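Local atomic coordinates of peptide ABC transporter permease (Staphylococcus hominis, PDB entry 6EXS), a protein that probably carries peptides, including a thioalcohol-conjugated malodour precursor, across the bacterial membrane as a member of the POT family of the major facilitator superfamily. Residues L297-Q302 with I408-L413; T372-L377 with Y403-I408. One frame throughout, in Å; residues are numbered along the deposited sequence.

The two contacts illustrate how one transmembrane helix can be packed against two neighbours and still line a binding site. Helix 396-418 serves both: contact 1 sets its residues 408-413 against the end of helix 279-302, and contact 2 sets its residues 403-408 against helix 364-389, with Ile-408 common to the two. Their centres lie about 6 Å apart, and along the chain contact 2 is nested within the span closed by contact 1. They also touch directly, the ring of Phe-298 packing on the CB of Ala-375. Both reach the bound peptide conjugate: helices 279-302 and 396-418 supply the pocket residues, while helix 364-389 packs against both.

Contact 1 of 2, residues L297-Q302 with I408-L413; sequences LFWSIQ and IGELCL. With C3H (2-[[(2~{R})-2-azanyl-3-[(3~{S})-3-methyl-1-oxidanyl-hexan-3-yl]sulfanyl-propanoyl]amino]ethanoic acid), chain O.
Phe-298 and Glu-410 form the middle of this contact, where aromatic rings reach from helix 279-302 across to helix 396-418. The short axes come no closer than 11.2 Å and run roughly antiparallel, at 149°, so large side chains must bridge the distance.

The apolar packing centres on Phe-298. With its CG anti to the backbone N (chi1 176°), the ring is carried across to the other helix, where CZ lies 3.5 Å from Glu-410 CB. The absence of a side chain at Gly-409 lets the ring come close to the main chain, Phe-298 CE1 lying 3.7 Å from the backbone C of Gly-409. Farther along helix 396-418, Leu-413 slides past Phe-298 in the opposite direction, its CD1 3.8 Å from Phe-298 CB, while its CD2 also meets the indole of Trp-299. The two rings support each other within their own helix: Phe-298 CD2 sits over the centre of one indole face, 3.7 Å above it.

The polar part belongs to the carboxylate of Glu-410, which is buried. Its OE2 approaches the indole edge near the ring plane, 3.6 Å from Trp-299 CH2. Its OE1 lies 3.3 Å from Gln-302 NE2, but the angle is too poor for a hydrogen bond and the amide and carboxylate planes are 82° apart. The partner that does bond OE1 is Asn-339 ND2 of helix 338-357.

Gln-302 turns the contact toward the ligand. Its chain bends at the second torsion, and NE2 comes 3.3 Å from the thioether S of the bound conjugate. Next to this aromatic and aliphatic packing, Gln-302 forms part of the wall of the central peptide pocket, between the transmembrane helices of a POT transporter with the major facilitator fold.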
ATOM      1  N   LEU A 297       2.618  -1.716 -13.534  1.00 44.10           N
ATOM      2  CA  LEU A 297       4.046  -1.744 -13.856  1.00 43.02           C
ATOM      3  C   LEU A 297       4.829  -0.822 -12.919  1.00 45.31           C
ATOM      4  O   LEU A 297       5.962  -1.150 -12.550  1.00 45.16           O
ATOM      5  CB  LEU A 297       4.313  -1.330 -15.320  1.00 43.81           C
ATOM      6  CG  LEU A 297       3.889  -2.263 -16.459  1.00 48.73           C
ATOM      7  CD1 LEU A 297       3.886  -1.517 -17.760  1.00 48.88           C
ATOM      8  CD2 LEU A 297       4.801  -3.497 -16.562  1.00 52.04           C
ATOM      9  N   PHE A 298       4.229   0.326 -12.531  1.00 40.10           N
ATOM     10  CA  PHE A 298       4.877   1.265 -11.606  1.00 37.91           C
ATOM     11  C   PHE A 298       5.002   0.672 -10.198  1.00 41.50           C
ATOM     12  O   PHE A 298       6.097   0.698  -9.628  1.00 40.75           O
ATOM     13  CB  PHE A 298       4.159   2.635 -11.543  1.00 38.38           C
ATOM     14  CG  PHE A 298       4.817   3.508 -10.501  1.00 38.22           C
ATOM     15  CD1 PHE A 298       5.949   4.250 -10.812  1.00 40.53           C
ATOM     16  CD2 PHE A 298       4.395   3.477  -9.176  1.00 38.32           C
ATOM     17  CE1 PHE A 298       6.619   4.967  -9.831  1.00 39.90           C
ATOM     18  CE2 PHE A 298       5.070   4.195  -8.198  1.00 39.62           C
ATOM     19  CZ  PHE A 298       6.184   4.918  -8.529  1.00 37.94           C
ATOM     20  N   TRP A 299       3.869   0.186  -9.619  1.00 37.78           N
ATOM     21  CA  TRP A 299       3.849  -0.382  -8.272  1.00 36.11           C
ATOM     22  C   TRP A 299       4.603  -1.693  -8.164  1.00 39.74           C
ATOM     23  O   TRP A 299       5.071  -2.005  -7.074  1.00 39.34           O
ATOM     24  CB  TRP A 299       2.429  -0.509  -7.705  1.00 34.19           C
ATOM     25  CG  TRP A 299       1.733   0.802  -7.552  1.00 34.89           C
ATOM     26  CD1 TRP A 299       0.631   1.226  -8.234  1.00 38.29           C
ATOM     27  CD2 TRP A 299       2.139   1.899  -6.722  1.00 34.08           C
ATOM     28  NE1 TRP A 299       0.304   2.505  -7.857  1.00 37.68           N
ATOM     29  CE2 TRP A 299       1.211   2.944  -6.928  1.00 38.68           C
ATOM     30  CE3 TRP A 299       3.160   2.078  -5.774  1.00 34.62           C
ATOM     31  CZ2 TRP A 299       1.296   4.167  -6.250  1.00 37.88           C
ATOM     32  CZ3 TRP A 299       3.251   3.285  -5.107  1.00 36.05           C
ATOM     33  CH2 TRP A 299       2.334   4.320  -5.351  1.00 37.17           C
ATOM     34  N   SER A 300       4.773  -2.438  -9.271  1.00 36.36           N
ATOM     35  CA  SER A 300       5.543  -3.695  -9.240  1.00 36.57           C
ATOM     36  C   SER A 300       6.993  -3.383  -8.855  1.00 39.87           C
ATOM     37  O   SER A 300       7.499  -3.940  -7.882  1.00 38.10           O
ATOM     38  CB  SER A 300       5.465  -4.426 -10.581  1.00 40.76           C
ATOM     39  OG  SER A 300       6.339  -5.543 -10.621  1.00 50.59           O
ATOM     40  N   ILE A 301       7.606  -2.414  -9.567  1.00 37.72           N
ATOM     41  CA  ILE A 301       8.963  -1.936  -9.333  1.00 37.25           C
ATOM     42  C   ILE A 301       9.040  -1.172  -8.013  1.00 41.14           C
ATOM     43  O   ILE A 301       9.898  -1.491  -7.190  1.00 41.01           O
ATOM     44  CB  ILE A 301       9.521  -1.155 -10.549  1.00 40.45           C
ATOM     45  CG1 ILE A 301       9.736  -2.134 -11.743  1.00 41.67           C
ATOM     46  CG2 ILE A 301      10.834  -0.431 -10.176  1.00 39.63           C
ATOM     47  CD1 ILE A 301      10.109  -1.501 -13.074  1.00 48.87           C
ATOM     48  N   GLN A 302       8.115  -0.219  -7.781  1.00 36.90           N
ATOM     49  CA  GLN A 302       8.079   0.554  -6.533  1.00 35.80           C
ATOM     50  C   GLN A 302       7.948  -0.318  -5.257  1.00 40.01           C
ATOM     51  O   GLN A 302       8.721  -0.135  -4.325  1.00 39.76           O
ATOM     52  CB  GLN A 302       6.981   1.630  -6.583  1.00 36.23           C
ATOM     53  CG  GLN A 302       7.147   2.752  -5.562  1.00 30.71           C
ATOM     54  CD  GLN A 302       6.694   2.392  -4.166  1.00 43.64           C
ATOM     55  OE1 GLN A 302       5.817   1.564  -3.947  1.00 37.71           O
ATOM     56  NE2 GLN A 302       7.270   3.034  -3.182  1.00 39.22           N
ATOM     57  N   ILE A 408      10.532   9.944  -7.753  1.00 40.86           N
ATOM     58  CA  ILE A 408      10.291  11.061  -8.685  1.00 41.50           C
ATOM     59  C   ILE A 408       9.171  10.649  -9.673  1.00 47.06           C
ATOM     60  O   ILE A 408       8.324  11.478 -10.021  1.00 47.41           O
ATOM     61  CB  ILE A 408      11.587  11.586  -9.384  1.00 44.76           C
ATOM     62  CG1 ILE A 408      12.506  12.305  -8.375  1.00 44.23           C
ATOM     63  CG2 ILE A 408      11.250  12.523 -10.565  1.00 45.93           C
ATOM     64  CD1 ILE A 408      13.938  12.442  -8.834  1.00 52.30           C
ATOM     65  N   GLY A 409       9.159   9.365 -10.046  1.00 43.39           N
ATOM     66  CA  GLY A 409       8.133   8.759 -10.882  1.00 43.81           C
ATOM     67  C   GLY A 409       6.792   8.671 -10.172  1.00 48.41           C
ATOM     68  O   GLY A 409       5.748   8.884 -10.795  1.00 49.13           O
ATOM     69  N   GLU A 410       6.806   8.400  -8.848  1.00 44.64           N
ATOM     70  CA  GLU A 410       5.594   8.324  -8.015  1.00 44.17           C
ATOM     71  C   GLU A 410       4.884   9.683  -7.919  1.00 51.71           C
ATOM     72  O   GLU A 410       3.652   9.728  -7.883  1.00 50.74           O
ATOM     73  CB  GLU A 410       5.920   7.796  -6.608  1.00 44.06           C
ATOM     74  CG  GLU A 410       4.713   7.213  -5.906  1.00 46.98           C
ATOM     75  CD  GLU A 410       4.976   6.615  -4.542  1.00 56.24           C
ATOM     76  OE1 GLU A 410       5.934   5.821  -4.407  1.00 50.69           O
ATOM     77  OE2 GLU A 410       4.165   6.874  -3.626  1.00 46.94           O
ATOM     78  N   LEU A 411       5.668  10.780  -7.898  1.00 51.30           N
ATOM     79  CA  LEU A 411       5.172  12.157  -7.830  1.00 52.87           C
ATOM     80  C   LEU A 411       4.373  12.524  -9.087  1.00 60.96           C
ATOM     81  O   LEU A 411       3.503  13.394  -9.013  1.00 60.54           O
ATOM     82  CB  LEU A 411       6.332  13.154  -7.598  1.00 53.24           C
ATOM     83  CG  LEU A 411       7.180  12.981  -6.314  1.00 56.96           C
ATOM     84  CD1 LEU A 411       8.498  13.720  -6.424  1.00 56.88           C
ATOM     85  CD2 LEU A 411       6.420  13.424  -5.061  1.00 60.00           C
ATOM     86  N   CYS A 412       4.657  11.841 -10.226  1.00 61.14           N
ATOM     87  CA  CYS A 412       3.985  12.016 -11.520  1.00 63.37           C
ATOM     88  C   CYS A 412       2.694  11.217 -11.580  1.00 69.60           C
ATOM     89  O   CYS A 412       1.718  11.677 -12.162  1.00 68.98           O
ATOM     90  CB  CYS A 412       4.906  11.609 -12.666  1.00 64.75           C
ATOM     91  SG  CYS A 412       6.500  12.456 -12.687  1.00 69.43           S
ATOM     92  N   LEU A 413       2.733   9.989 -11.044  1.00 68.66           N
ATOM     93  CA  LEU A 413       1.693   8.970 -11.098  1.00 69.84           C
ATOM     94  C   LEU A 413       0.612   9.046 -10.010  1.00 78.12           C
ATOM     95  O   LEU A 413      -0.569   8.950 -10.346  1.00 77.60           O
ATOM     96  CB  LEU A 413       2.392   7.596 -11.067  1.00 69.35           C
ATOM     97  CG  LEU A 413       1.601   6.397 -11.537  1.00 73.63           C
ATOM     98  CD1 LEU A 413       2.294   5.717 -12.695  1.00 74.23           C
ATOM     99  CD2 LEU A 413       1.387   5.429 -10.403  1.00 74.70           C
TER
HETATM  100  O2  C3H O 514       2.767   4.947   2.291  0.75 69.54           O
HETATM  101  C11 C3H O 514       3.465   5.751   1.784  0.75 68.31           C
HETATM  102  O3  C3H O 514       3.047   6.628   0.939  0.75 68.52           O
HETATM  103  C10 C3H O 514       4.948   5.851   1.987  0.75 66.90           C
HETATM  104  N1  C3H O 514       5.568   4.587   2.302  0.75 65.30           N
HETATM  105  C9  C3H O 514       5.958   3.752   1.354  0.75 65.79           C
HETATM  106  O1  C3H O 514       5.242   3.417   0.422  0.75 68.68           O
HETATM  107  C8  C3H O 514       7.347   3.207   1.418  0.75 63.57           C
HETATM  108  N   C3H O 514       7.886   3.427   2.753  0.75 63.93           N
HETATM  109  C7  C3H O 514       7.356   1.702   1.145  0.75 63.34           C
HETATM  110  S   C3H O 514       7.875   1.154  -0.503  0.75 63.64           S
HETATM  111  C3  C3H O 514       9.686   1.516  -0.807  0.75 55.14           C
HETATM  112  C4  C3H O 514      10.456   0.637   0.146  0.75 52.12           C
HETATM  113  C5  C3H O 514       9.887   3.027  -0.627  0.75 51.07           C
HETATM  114  C6  C3H O 514      11.309   3.539  -0.610  0.75 46.34           C
HETATM  115  O   C3H O 514      11.637   4.146   0.596  0.75 41.31           O
HETATM  116  C2  C3H O 514      10.078   1.174  -2.242  0.75 54.02           C
HETATM  117  C1  C3H O 514      10.557   2.343  -3.086  0.75 51.79           C
HETATM  118  C   C3H O 514      10.932   1.903  -4.474  0.75 50.23           C

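Contact 2 of 2, residues T372-L377 with Y403-I408. With C3H (2-[[(2~{R})-2-azanyl-3-[(3~{S})-3-methyl-1-oxidanyl-hexan-3-yl]sulfanyl-propanoyl]amino]ethanoic acid), chain O; OLC ((2R)-2,3-dihydroxypropyl (9Z)-octadec-9-enoate), chain F.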
ATOM      1  N   THR A 372       6.031   5.493 -14.894  1.00 43.54           N
ATOM      2  CA  THR A 372       6.402   4.103 -15.209  1.00 43.54           C
ATOM      3  C   THR A 372       7.776   4.012 -15.872  1.00 48.96           C
ATOM      4  O   THR A 372       8.546   3.113 -15.530  1.00 48.34           O
ATOM      5  CB  THR A 372       5.327   3.423 -16.061  1.00 46.38           C
ATOM      6  OG1 THR A 372       4.051   3.721 -15.510  1.00 48.91           O
ATOM      7  CG2 THR A 372       5.495   1.937 -16.109  1.00 41.51           C
ATOM      8  N   LEU A 373       8.075   4.931 -16.829  1.00 46.99           N
ATOM      9  CA  LEU A 373       9.373   5.006 -17.505  1.00 47.67           C
ATOM     10  C   LEU A 373      10.447   5.250 -16.458  1.00 50.20           C
ATOM     11  O   LEU A 373      11.480   4.585 -16.496  1.00 50.45           O
ATOM     12  CB  LEU A 373       9.409   6.145 -18.542  1.00 48.88           C
ATOM     13  CG  LEU A 373       8.781   5.887 -19.909  1.00 54.69           C
ATOM     14  CD1 LEU A 373       8.651   7.182 -20.684  1.00 55.36           C
ATOM     15  CD2 LEU A 373       9.565   4.846 -20.716  1.00 58.35           C
ATOM     16  N   LEU A 374      10.178   6.168 -15.493  1.00 44.84           N
ATOM     17  CA  LEU A 374      11.095   6.470 -14.392  1.00 43.77           C
ATOM     18  C   LEU A 374      11.284   5.263 -13.453  1.00 45.43           C
ATOM     19  O   LEU A 374      12.421   4.985 -13.050  1.00 44.85           O
ATOM     20  CB  LEU A 374      10.695   7.749 -13.633  1.00 43.11           C
ATOM     21  CG  LEU A 374      11.054   9.080 -14.309  1.00 48.22           C
ATOM     22  CD1 LEU A 374      10.257  10.217 -13.723  1.00 47.63           C
ATOM     23  CD2 LEU A 374      12.526   9.393 -14.180  1.00 49.87           C
ATOM     24  N   ALA A 375      10.193   4.512 -13.164  1.00 40.25           N
ATOM     25  CA  ALA A 375      10.280   3.285 -12.366  1.00 39.39           C
ATOM     26  C   ALA A 375      11.187   2.257 -13.097  1.00 45.21           C
ATOM     27  O   ALA A 375      12.075   1.681 -12.470  1.00 45.15           O
ATOM     28  CB  ALA A 375       8.904   2.706 -12.129  1.00 39.33           C
ATOM     29  N   GLY A 376      11.011   2.117 -14.419  1.00 42.13           N
ATOM     30  CA  GLY A 376      11.821   1.233 -15.257  1.00 42.55           C
ATOM     31  C   GLY A 376      13.275   1.658 -15.356  1.00 45.02           C
ATOM     32  O   GLY A 376      14.172   0.811 -15.338  1.00 43.82           O
ATOM     33  N   LEU A 377      13.514   2.987 -15.454  1.00 42.25           N
ATOM     34  CA  LEU A 377      14.854   3.597 -15.516  1.00 42.67           C
ATOM     35  C   LEU A 377      15.633   3.428 -14.203  1.00 47.14           C
ATOM     36  O   LEU A 377      16.862   3.392 -14.232  1.00 47.90           O
ATOM     37  CB  LEU A 377      14.788   5.077 -15.918  1.00 42.49           C
ATOM     38  CG  LEU A 377      14.519   5.342 -17.398  1.00 48.28           C
ATOM     39  CD1 LEU A 377      13.827   6.675 -17.593  1.00 48.32           C
ATOM     40  CD2 LEU A 377      15.800   5.225 -18.245  1.00 50.65           C
ATOM     41  N   TYR A 403      16.177   4.422  -5.569  1.00 34.74           N
ATOM     42  CA  TYR A 403      15.002   4.812  -4.781  1.00 33.28           C
ATOM     43  C   TYR A 403      14.503   6.209  -5.185  1.00 39.45           C
ATOM     44  O   TYR A 403      13.299   6.402  -5.340  1.00 39.45           O
ATOM     45  CB  TYR A 403      15.332   4.800  -3.277  1.00 32.35           C
ATOM     46  CG  TYR A 403      15.285   3.425  -2.649  1.00 31.52           C
ATOM     47  CD1 TYR A 403      14.067   2.802  -2.378  1.00 31.29           C
ATOM     48  CD2 TYR A 403      16.454   2.756  -2.299  1.00 31.55           C
ATOM     49  CE1 TYR A 403      14.016   1.541  -1.787  1.00 30.96           C
ATOM     50  CE2 TYR A 403      16.416   1.479  -1.745  1.00 31.73           C
ATOM     51  CZ  TYR A 403      15.194   0.880  -1.475  1.00 38.61           C
ATOM     52  OH  TYR A 403      15.149  -0.372  -0.910  1.00 36.72           O
ATOM     53  N   VAL A 404      15.436   7.166  -5.364  1.00 36.93           N
ATOM     54  CA  VAL A 404      15.147   8.559  -5.723  1.00 37.01           C
ATOM     55  C   VAL A 404      14.505   8.652  -7.113  1.00 43.26           C
ATOM     56  O   VAL A 404      13.549   9.411  -7.275  1.00 43.60           O
ATOM     57  CB  VAL A 404      16.384   9.494  -5.560  1.00 40.80           C
ATOM     58  CG1 VAL A 404      16.083  10.910  -6.045  1.00 40.94           C
ATOM     59  CG2 VAL A 404      16.888   9.516  -4.113  1.00 39.64           C
ATOM     60  N   ILE A 405      14.996   7.875  -8.103  1.00 40.56           N
ATOM     61  CA  ILE A 405      14.419   7.896  -9.457  1.00 40.90           C
ATOM     62  C   ILE A 405      12.978   7.363  -9.430  1.00 45.18           C
ATOM     63  O   ILE A 405      12.085   7.958 -10.038  1.00 45.50           O
ATOM     64  CB  ILE A 405      15.325   7.204 -10.516  1.00 44.54           C
ATOM     65  CG1 ILE A 405      16.703   7.914 -10.616  1.00 44.87           C
ATOM     66  CG2 ILE A 405      14.630   7.139 -11.903  1.00 45.24           C
ATOM     67  CD1 ILE A 405      17.841   7.027 -11.172  1.00 54.84           C
ATOM     68  N   CYS A 406      12.748   6.290  -8.663  1.00 41.10           N
ATOM     69  CA  CYS A 406      11.427   5.680  -8.517  1.00 39.78           C
ATOM     70  C   CYS A 406      10.390   6.601  -7.853  1.00 42.50           C
ATOM     71  O   CYS A 406       9.244   6.658  -8.311  1.00 40.24           O
ATOM     72  CB  CYS A 406      11.521   4.340  -7.801  1.00 38.88           C
ATOM     73  SG  CYS A 406      10.130   3.244  -8.145  1.00 42.57           S
ATOM     74  N   VAL A 407      10.786   7.300  -6.771  1.00 40.27           N
ATOM     75  CA  VAL A 407       9.889   8.209  -6.055  1.00 40.76           C
ATOM     76  C   VAL A 407       9.570   9.458  -6.921  1.00 44.25           C
ATOM     77  O   VAL A 407       8.433   9.915  -6.884  1.00 43.58           O
ATOM     78  CB  VAL A 407      10.351   8.543  -4.613  1.00 45.06           C
ATOM     79  CG1 VAL A 407      11.687   9.281  -4.587  1.00 45.35           C
ATOM     80  CG2 VAL A 407       9.277   9.317  -3.851  1.00 44.63           C
ATOM     81  N   ILE A 408      10.532   9.944  -7.753  1.00 40.86           N
ATOM     82  CA  ILE A 408      10.291  11.061  -8.685  1.00 41.50           C
ATOM     83  C   ILE A 408       9.171  10.649  -9.673  1.00 47.06           C
ATOM     84  O   ILE A 408       8.324  11.478 -10.021  1.00 47.41           O
ATOM     85  CB  ILE A 408      11.587  11.586  -9.384  1.00 44.76           C
ATOM     86  CG1 ILE A 408      12.506  12.305  -8.375  1.00 44.23           C
ATOM     87  CG2 ILE A 408      11.250  12.523 -10.565  1.00 45.93           C
ATOM     88  CD1 ILE A 408      13.938  12.442  -8.834  1.00 52.30           C
TER
HETATM   89  O2  C3H O 514       2.767   4.947   2.291  0.75 69.54           O
HETATM   90  C11 C3H O 514       3.465   5.751   1.784  0.75 68.31           C
HETATM   91  O3  C3H O 514       3.047   6.628   0.939  0.75 68.52           O
HETATM   92  C10 C3H O 514       4.948   5.851   1.987  0.75 66.90           C
HETATM   93  N1  C3H O 514       5.568   4.587   2.302  0.75 65.30           N
HETATM   94  C9  C3H O 514       5.958   3.752   1.354  0.75 65.79           C
HETATM   95  O1  C3H O 514       5.242   3.417   0.422  0.75 68.68           O
HETATM   96  C8  C3H O 514       7.347   3.207   1.418  0.75 63.57           C
HETATM   97  N   C3H O 514       7.886   3.427   2.753  0.75 63.93           N
HETATM   98  C7  C3H O 514       7.356   1.702   1.145  0.75 63.34           C
HETATM   99  S   C3H O 514       7.875   1.154  -0.503  0.75 63.64           S
HETATM  100  C3  C3H O 514       9.686   1.516  -0.807  0.75 55.14           C
HETATM  101  C4  C3H O 514      10.456   0.637   0.146  0.75 52.12           C
HETATM  102  C5  C3H O 514       9.887   3.027  -0.627  0.75 51.07           C
HETATM  103  C6  C3H O 514      11.309   3.539  -0.610  0.75 46.34           C
HETATM  104  O   C3H O 514      11.637   4.146   0.596  0.75 41.31           O
HETATM  105  C2  C3H O 514      10.078   1.174  -2.242  0.75 54.02           C
HETATM  106  C1  C3H O 514      10.557   2.343  -3.086  0.75 51.79           C
HETATM  107  C   C3H O 514      10.932   1.903  -4.474  0.75 50.23           C
HETATM  108  C18 OLC F 505      13.889  13.552 -13.358  1.00 70.81           C
HETATM  109  C10 OLC F 505      19.268   5.418 -16.249  1.00 70.35           C
HETATM  110  C9  OLC F 505      20.376   4.684 -16.210  1.00 72.08           C
HETATM  111  C17 OLC F 505      14.536  12.725 -14.450  1.00 70.50           C
HETATM  112  C11 OLC F 505      19.159   6.921 -16.255  1.00 69.31           C
HETATM  113  C8  OLC F 505      21.802   5.176 -16.141  1.00 73.43           C
HETATM  114  C24 OLC F 505      33.600   0.653 -12.838  1.00 78.10           C
HETATM  115  C16 OLC F 505      15.416  11.592 -13.932  1.00 68.78           C
HETATM  116  C12 OLC F 505      18.091   7.465 -15.310  1.00 67.53           C
HETATM  117  C7  OLC F 505      22.817   4.056 -15.939  1.00 73.50           C
HETATM  118  C15 OLC F 505      16.120  10.822 -15.042  1.00 68.62           C
HETATM  119  C13 OLC F 505      17.657   8.885 -15.637  1.00 67.19           C
HETATM  120  C6  OLC F 505      24.223   4.543 -15.629  1.00 73.99           C
HETATM  121  C14 OLC F 505      16.727   9.498 -14.607  1.00 67.05           C
HETATM  122  C5  OLC F 505      25.276   3.445 -15.578  1.00 73.92           C
HETATM  123  C4  OLC F 505      25.488   2.837 -14.201  1.00 73.47           C
HETATM  124  C3  OLC F 505      26.899   3.004 -13.652  1.00 74.11           C
HETATM  125  C2  OLC F 505      27.824   1.820 -13.936  1.00 75.30           C
HETATM  126  C21 OLC F 505      31.088   0.611 -12.664  1.00 77.86           C
HETATM  127  C1  OLC F 505      29.115   1.862 -13.165  1.00 77.21           C
HETATM  128  C22 OLC F 505      32.284   0.577 -13.587  1.00 79.05           C
HETATM  129  O19 OLC F 505      29.413   2.715 -12.368  1.00 78.59           O
HETATM  130  O25 OLC F 505      33.850  -0.523 -12.074  1.00 76.98           O
HETATM  131  O23 OLC F 505      32.248  -0.600 -14.403  1.00 79.59           O
HETATM  132  O20 OLC F 505      29.900   0.817 -13.469  1.00 77.41           O
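Residues 372-377 and 403-408, on helices 364-389 and 396-418, run nearly antiparallel, at 171°, with their short axes 7.7 Å apart. The backbones come nearest at Ala-375 and Cys-406, whose CA atoms are 4.7 Å from each other, an approach consistent with the small side chains of these two residues.

Around that point the larger side chains interlock. Ile-405 reaches over with its CG2 branch, which is anti to the backbone N and lies 3.3 Å from the carbonyl O of Leu-374. The same methyl meets Leu-374 CD2 at 3.8 Å, the two side chains crossing at about a right angle. One turn further on, Ile-408 CG2 packs on the other methyl, Leu-374 CD1, so that Leu-374 is engaged by two residues of the facing helix. Nearer the pocket, Cys-406 SG lies 4.2 Å from Ala-375 CB.

Bound molecules touch the pair at separate places. A monoolein chain runs along Leu-374, Leu-377 and Ile-408, its C16 3.6 Å from Leu-374 CD2, which marks a lipid-contacting flank. Cys-406 SG and Tyr-403 meet the conjugate instead, Tyr-403 CD1 being 3.4 Å from ligand C6, while the tyrosine OH is hydrogen-bonded to Gly-305 O. Close packing at small residues thus joins two antiparallel transmembrane helices, one of which lines the substrate pocket of this major facilitator fold.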